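Local atomic coordinates of KLLA0F20702p (Kluyveromyces lactis, PDB entry 5Y5A), a protein that is the yeast telomerase subunit Est1, which is thought to recruit telomerase to chromosome ends by binding the telomeric protein Cdc13. Residues L8-L19 with A37-M48. Numbering follows the deposited sequence.
Sequences LQETFSGFQKQL and AIQMIHSKIMQM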
loop_
_atom_site.group_PDB
_atom_site.type_symbol
_atom_site.label_atom_id
_atom_site.label_comp_id
_atom_site.label_asym_id
_atom_site.label_seq_id
_atom_site.Cartn_x
_atom_site.Cartn_y
_atom_site.Cartn_z
ATOM N N LEU A 8 22.945 24.067 5.544
ATOM C CA LEU A 8 22.609 22.854 6.275
ATOM C C LEU A 8 23.006 21.609 5.483
ATOM O O LEU A 8 23.462 20.615 6.050
ATOM C CB LEU A 8 21.113 22.833 6.589
ATOM C CG LEU A 8 20.524 21.571 7.216
ATOM C CD1 LEU A 8 21.120 21.322 8.585
ATOM C CD2 LEU A 8 19.017 21.695 7.305
ATOM N N GLN A 9 22.820 21.674 4.168
ATOM C CA GLN A 9 23.201 20.590 3.274
ATOM C C GLN A 9 24.707 20.339 3.322
ATOM O O GLN A 9 25.162 19.197 3.247
ATOM C CB GLN A 9 22.767 20.910 1.844
ATOM C CG GLN A 9 23.146 19.856 0.820
ATOM C CD GLN A 9 22.220 18.657 0.839
ATOM O OE1 GLN A 9 20.998 18.801 0.776
ATOM N NE2 GLN A 9 22.798 17.464 0.927
ATOM N N GLU A 10 25.475 21.416 3.449
ATOM C CA GLU A 10 26.931 21.327 3.483
ATOM C C GLU A 10 27.415 20.580 4.715
ATOM O O GLU A 10 28.439 19.898 4.680
ATOM C CB GLU A 10 27.558 22.722 3.455
ATOM C CG GLU A 10 27.306 23.506 2.185
ATOM C CD GLU A 10 27.993 24.855 2.205
ATOM O OE1 GLU A 10 28.357 25.317 3.306
ATOM O OE2 GLU A 10 28.175 25.450 1.123
ATOM N N THR A 11 26.674 20.723 5.805
ATOM C CA THR A 11 27.058 20.122 7.072
ATOM C C THR A 11 26.944 18.603 7.018
ATOM O O THR A 11 27.827 17.890 7.493
ATOM C CB THR A 11 26.194 20.659 8.226
ATOM O OG1 THR A 11 26.252 22.091 8.241
ATOM C CG2 THR A 11 26.684 20.119 9.560
ATOM N N PHE A 12 25.860 18.109 6.429
ATOM C CA PHE A 12 25.615 16.672 6.394
ATOM C C PHE A 12 26.490 15.964 5.374
ATOM O O PHE A 12 26.867 14.809 5.570
ATOM C CB PHE A 12 24.140 16.389 6.121
ATOM C CG PHE A 12 23.322 16.291 7.368
ATOM C CD1 PHE A 12 22.782 17.424 7.950
ATOM C CD2 PHE A 12 23.127 15.066 7.982
ATOM C CE1 PHE A 12 22.043 17.337 9.114
ATOM C CE2 PHE A 12 22.388 14.971 9.146
ATOM C CZ PHE A 12 21.845 16.106 9.712
ATOM N N SER A 13 26.814 16.656 4.290
ATOM C CA SER A 13 27.775 16.136 3.332
ATOM C C SER A 13 29.101 15.880 4.043
ATOM O O SER A 13 29.777 14.883 3.788
ATOM C CB SER A 13 27.959 17.108 2.169
ATOM O OG SER A 13 29.066 16.737 1.369
ATOM N N GLY A 14 29.450 16.785 4.953
ATOM C CA GLY A 14 30.656 16.662 5.749
ATOM C C GLY A 14 30.639 15.474 6.690
ATOM O O GLY A 14 31.671 14.851 6.926
ATOM N N PHE A 15 29.469 15.159 7.236
ATOM C CA PHE A 15 29.334 13.986 8.089
ATOM C C PHE A 15 29.658 12.745 7.282
ATOM O O PHE A 15 30.406 11.874 7.726
ATOM C CB PHE A 15 27.923 13.877 8.668
ATOM C CG PHE A 15 27.573 14.975 9.623
ATOM C CD1 PHE A 15 28.563 15.686 10.270
ATOM C CD2 PHE A 15 26.252 15.295 9.874
ATOM C CE1 PHE A 15 28.243 16.698 11.147
ATOM C CE2 PHE A 15 25.929 16.308 10.753
ATOM C CZ PHE A 15 26.923 17.009 11.387
ATOM N N GLN A 16 29.076 12.684 6.088
ATOM C CA GLN A 16 29.275 11.564 5.181
ATOM C C GLN A 16 30.757 11.363 4.884
ATOM O O GLN A 16 31.290 10.271 5.083
ATOM C CB GLN A 16 28.493 11.788 3.886
ATOM C CG GLN A 16 28.545 10.628 2.908
ATOM C CD GLN A 16 27.557 10.787 1.773
ATOM O OE1 GLN A 16 26.494 11.383 1.943
ATOM N NE2 GLN A 16 27.902 10.259 0.605
ATOM N N LYS A 17 31.422 12.426 4.436
ATOM C CA LYS A 17 32.836 12.350 4.068
ATOM C C LYS A 17 33.714 11.950 5.249
ATOM O O LYS A 17 34.685 11.215 5.085
ATOM C CB LYS A 17 33.309 13.686 3.486
ATOM C CG LYS A 17 32.549 14.097 2.232
ATOM C CD LYS A 17 33.191 15.273 1.507
ATOM C CE LYS A 17 32.410 15.595 0.237
ATOM N NZ LYS A 17 33.036 16.668 -0.581
ATOM N N GLN A 18 33.363 12.433 6.437
ATOM C CA GLN A 18 34.059 12.043 7.656
ATOM C C GLN A 18 33.970 10.536 7.896
ATOM O O GLN A 18 34.973 9.885 8.189
ATOM C CB GLN A 18 33.493 12.796 8.863
ATOM C CG GLN A 18 33.986 14.230 8.987
ATOM C CD GLN A 18 33.507 14.911 10.258
ATOM O OE1 GLN A 18 32.588 14.435 10.924
ATOM N NE2 GLN A 18 34.135 16.031 10.601
ATOM N N LEU A 19 32.767 9.988 7.758
ATOM C CA LEU A 19 32.527 8.578 8.053
ATOM C C LEU A 19 33.081 7.640 6.982
ATOM O O LEU A 19 33.414 6.490 7.272
ATOM C CB LEU A 19 31.028 8.330 8.239
ATOM C CG LEU A 19 30.469 8.856 9.561
ATOM C CD1 LEU A 19 28.964 8.687 9.626
ATOM C CD2 LEU A 19 31.145 8.159 10.736
ATOM N N ALA A 37 33.398 8.690 16.266
ATOM C CA ALA A 37 32.953 9.559 15.186
ATOM C C ALA A 37 31.432 9.598 15.106
ATOM O O ALA A 37 30.834 10.659 14.938
ATOM C CB ALA A 37 33.541 9.101 13.864
ATOM N N ILE A 38 30.803 8.455 15.242
ATOM C CA ILE A 38 29.365 8.406 15.171
ATOM C C ILE A 38 28.750 9.152 16.317
ATOM O O ILE A 38 27.751 9.819 16.158
ATOM C CB ILE A 38 28.868 6.950 15.128
ATOM C CG1 ILE A 38 29.502 6.236 13.948
ATOM C CG2 ILE A 38 27.361 6.841 14.977
ATOM C CD1 ILE A 38 29.192 6.882 12.620
ATOM N N GLN A 39 29.342 9.010 17.483
ATOM C CA GLN A 39 28.819 9.667 18.677
ATOM C C GLN A 39 28.869 11.183 18.564
ATOM O O GLN A 39 27.957 11.878 19.010
ATOM C CB GLN A 39 29.593 9.223 19.913
ATOM C CG GLN A 39 29.172 7.875 20.442
ATOM C CD GLN A 39 30.074 7.402 21.554
ATOM O OE1 GLN A 39 31.186 7.900 21.715
ATOM N NE2 GLN A 39 29.601 6.438 22.333
ATOM N N MET A 40 29.944 11.692 17.974
ATOM C CA MET A 40 30.099 13.127 17.802
ATOM C C MET A 40 29.057 13.670 16.831
ATOM O O MET A 40 28.444 14.711 17.079
ATOM C CB MET A 40 31.506 13.457 17.311
ATOM C CG MET A 40 32.595 13.141 18.319
ATOM S SD MET A 40 32.396 14.052 19.862
ATOM C CE MET A 40 32.697 15.720 19.296
ATOM N N ILE A 41 28.853 12.956 15.728
ATOM C CA ILE A 41 27.902 13.376 14.707
ATOM C C ILE A 41 26.471 13.279 15.233
ATOM O O ILE A 41 25.656 14.170 14.997
ATOM C CB ILE A 41 28.061 12.536 13.418
ATOM C CG1 ILE A 41 29.436 12.807 12.792
ATOM C CG2 ILE A 41 26.940 12.834 12.424
ATOM C CD1 ILE A 41 29.761 11.948 11.597
ATOM N N HIS A 42 26.176 12.204 15.957
ATOM C CA HIS A 42 24.873 12.045 16.598
ATOM C C HIS A 42 24.601 13.184 17.575
ATOM O O HIS A 42 23.474 13.668 17.684
ATOM C CB HIS A 42 24.788 10.703 17.332
ATOM C CG HIS A 42 24.339 9.566 16.471
ATOM N ND1 HIS A 42 23.931 8.356 16.990
ATOM C CD2 HIS A 42 24.225 9.455 15.125
ATOM C CE1 HIS A 42 23.589 7.547 16.003
ATOM N NE2 HIS A 42 23.758 8.190 14.861
ATOM N N SER A 43 25.643 13.607 18.281
ATOM C CA SER A 43 25.517 14.664 19.276
ATOM C C SER A 43 25.150 15.997 18.633
ATOM O O SER A 43 24.376 16.770 19.193
ATOM C CB SER A 43 26.815 14.810 20.071
ATOM O OG SER A 43 26.776 15.971 20.881
ATOM N N LYS A 44 25.711 16.263 17.459
ATOM C CA LYS A 44 25.419 17.496 16.739
ATOM C C LYS A 44 24.011 17.470 16.172
ATOM O O LYS A 44 23.298 18.469 16.210
ATOM C CB LYS A 44 26.424 17.720 15.612
ATOM C CG LYS A 44 27.815 18.075 16.078
ATOM C CD LYS A 44 28.700 18.474 14.910
ATOM C CE LYS A 44 30.059 18.951 15.392
ATOM N NZ LYS A 44 30.912 19.410 14.264
ATOM N N ILE A 45 23.621 16.315 15.644
ATOM C CA ILE A 45 22.319 16.162 15.019
ATOM C C ILE A 45 21.209 16.297 16.057
ATOM O O ILE A 45 20.229 17.015 15.837
ATOM C CB ILE A 45 22.208 14.811 14.294
ATOM C CG1 ILE A 45 23.188 14.762 13.120
ATOM C CG2 ILE A 45 20.780 14.564 13.816
ATOM C CD1 ILE A 45 23.129 13.467 12.331
ATOM N N MET A 46 21.379 15.617 17.191
ATOM C CA MET A 46 20.424 15.694 18.293
ATOM C C MET A 46 20.224 17.143 18.702
ATOM O O MET A 46 19.137 17.546 19.113
ATOM C CB MET A 46 20.900 14.862 19.491
ATOM C CG MET A 46 20.620 13.365 19.365
ATOM S SD MET A 46 21.386 12.353 20.658
ATOM C CE MET A 46 20.894 10.702 20.156
ATOM N N GLN A 47 21.285 17.928 18.568
ATOM C CA GLN A 47 21.243 19.343 18.895
ATOM C C GLN A 47 20.501 20.166 17.847
ATOM O O GLN A 47 19.825 21.135 18.184
ATOM C CB GLN A 47 22.654 19.874 19.059
ATOM C CG GLN A 47 22.719 21.283 19.563
ATOM C CD GLN A 47 24.101 21.607 20.023
ATOM O OE1 GLN A 47 24.934 20.716 20.137
ATOM N NE2 GLN A 47 24.364 22.877 20.289
ATOM N N MET A 48 20.642 19.794 16.577
ATOM C CA MET A 48 19.880 20.443 15.519
ATOM C C MET A 48 18.403 20.199 15.749
ATOM O O MET A 48 17.582 21.112 15.629
ATOM C CB MET A 48 20.287 19.921 14.145
ATOM C CG MET A 48 21.737 20.184 13.789
ATOM S SD MET A 48 22.161 19.329 12.265
ATOM C CE MET A 48 23.918 19.641 12.167
#
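Phe15 carries CG anti to its carbonyl carbon, which aims the ring at residues 37-48, while Ile41 (chi1 -65°) holds CG2 anti to its own backbone N, the position from which that methyl lies over the ring. The two side chains run past one another head to tail, and the result is a CH-pi contact: Ile41 CG2 lies 3.7 Å from the Phe15 ring centroid and 18° off the ring normal. The opposite face of the Phe15 ring is covered from within its own helix by Thr11 O, 3.5 Å above the plane, so the ring is sandwiched. Ile45 CG1 adds an oblique contact 3.9 Å from Phe15 CE2, and with Ile41, Lys44 and Met48 it forms the hole that receives Phe15 as a knob. Met48 is the reciprocal knob, set among Leu8, Thr11, Phe12 and Phe15. Met48 SD lies 3.7 Å from Phe12 CE1, an oblique Met-aromatic contact, and Met48 CE meets Thr11 CG2 tip to tip at 3.8 Å. Phe12 also crosses Ile45 at about a right angle, with Phe12 CE2 3.6 Å from Ile45 CD1. Toward the other end, Leu19 CG packs 3.8 Å from Ile41 CD1. These knobs-into-holes contacts join two nearly antiparallel helices, their segment axes 171° apart and 10.9 Å at closest approach, consistent with a helical hairpin in the mostly helical Est1 fold. Helix 78-105 packs against both members, Thr85 touching Phe12 and Ile45, while helix 113-144 meets helix 33-53 through His42 and Met46.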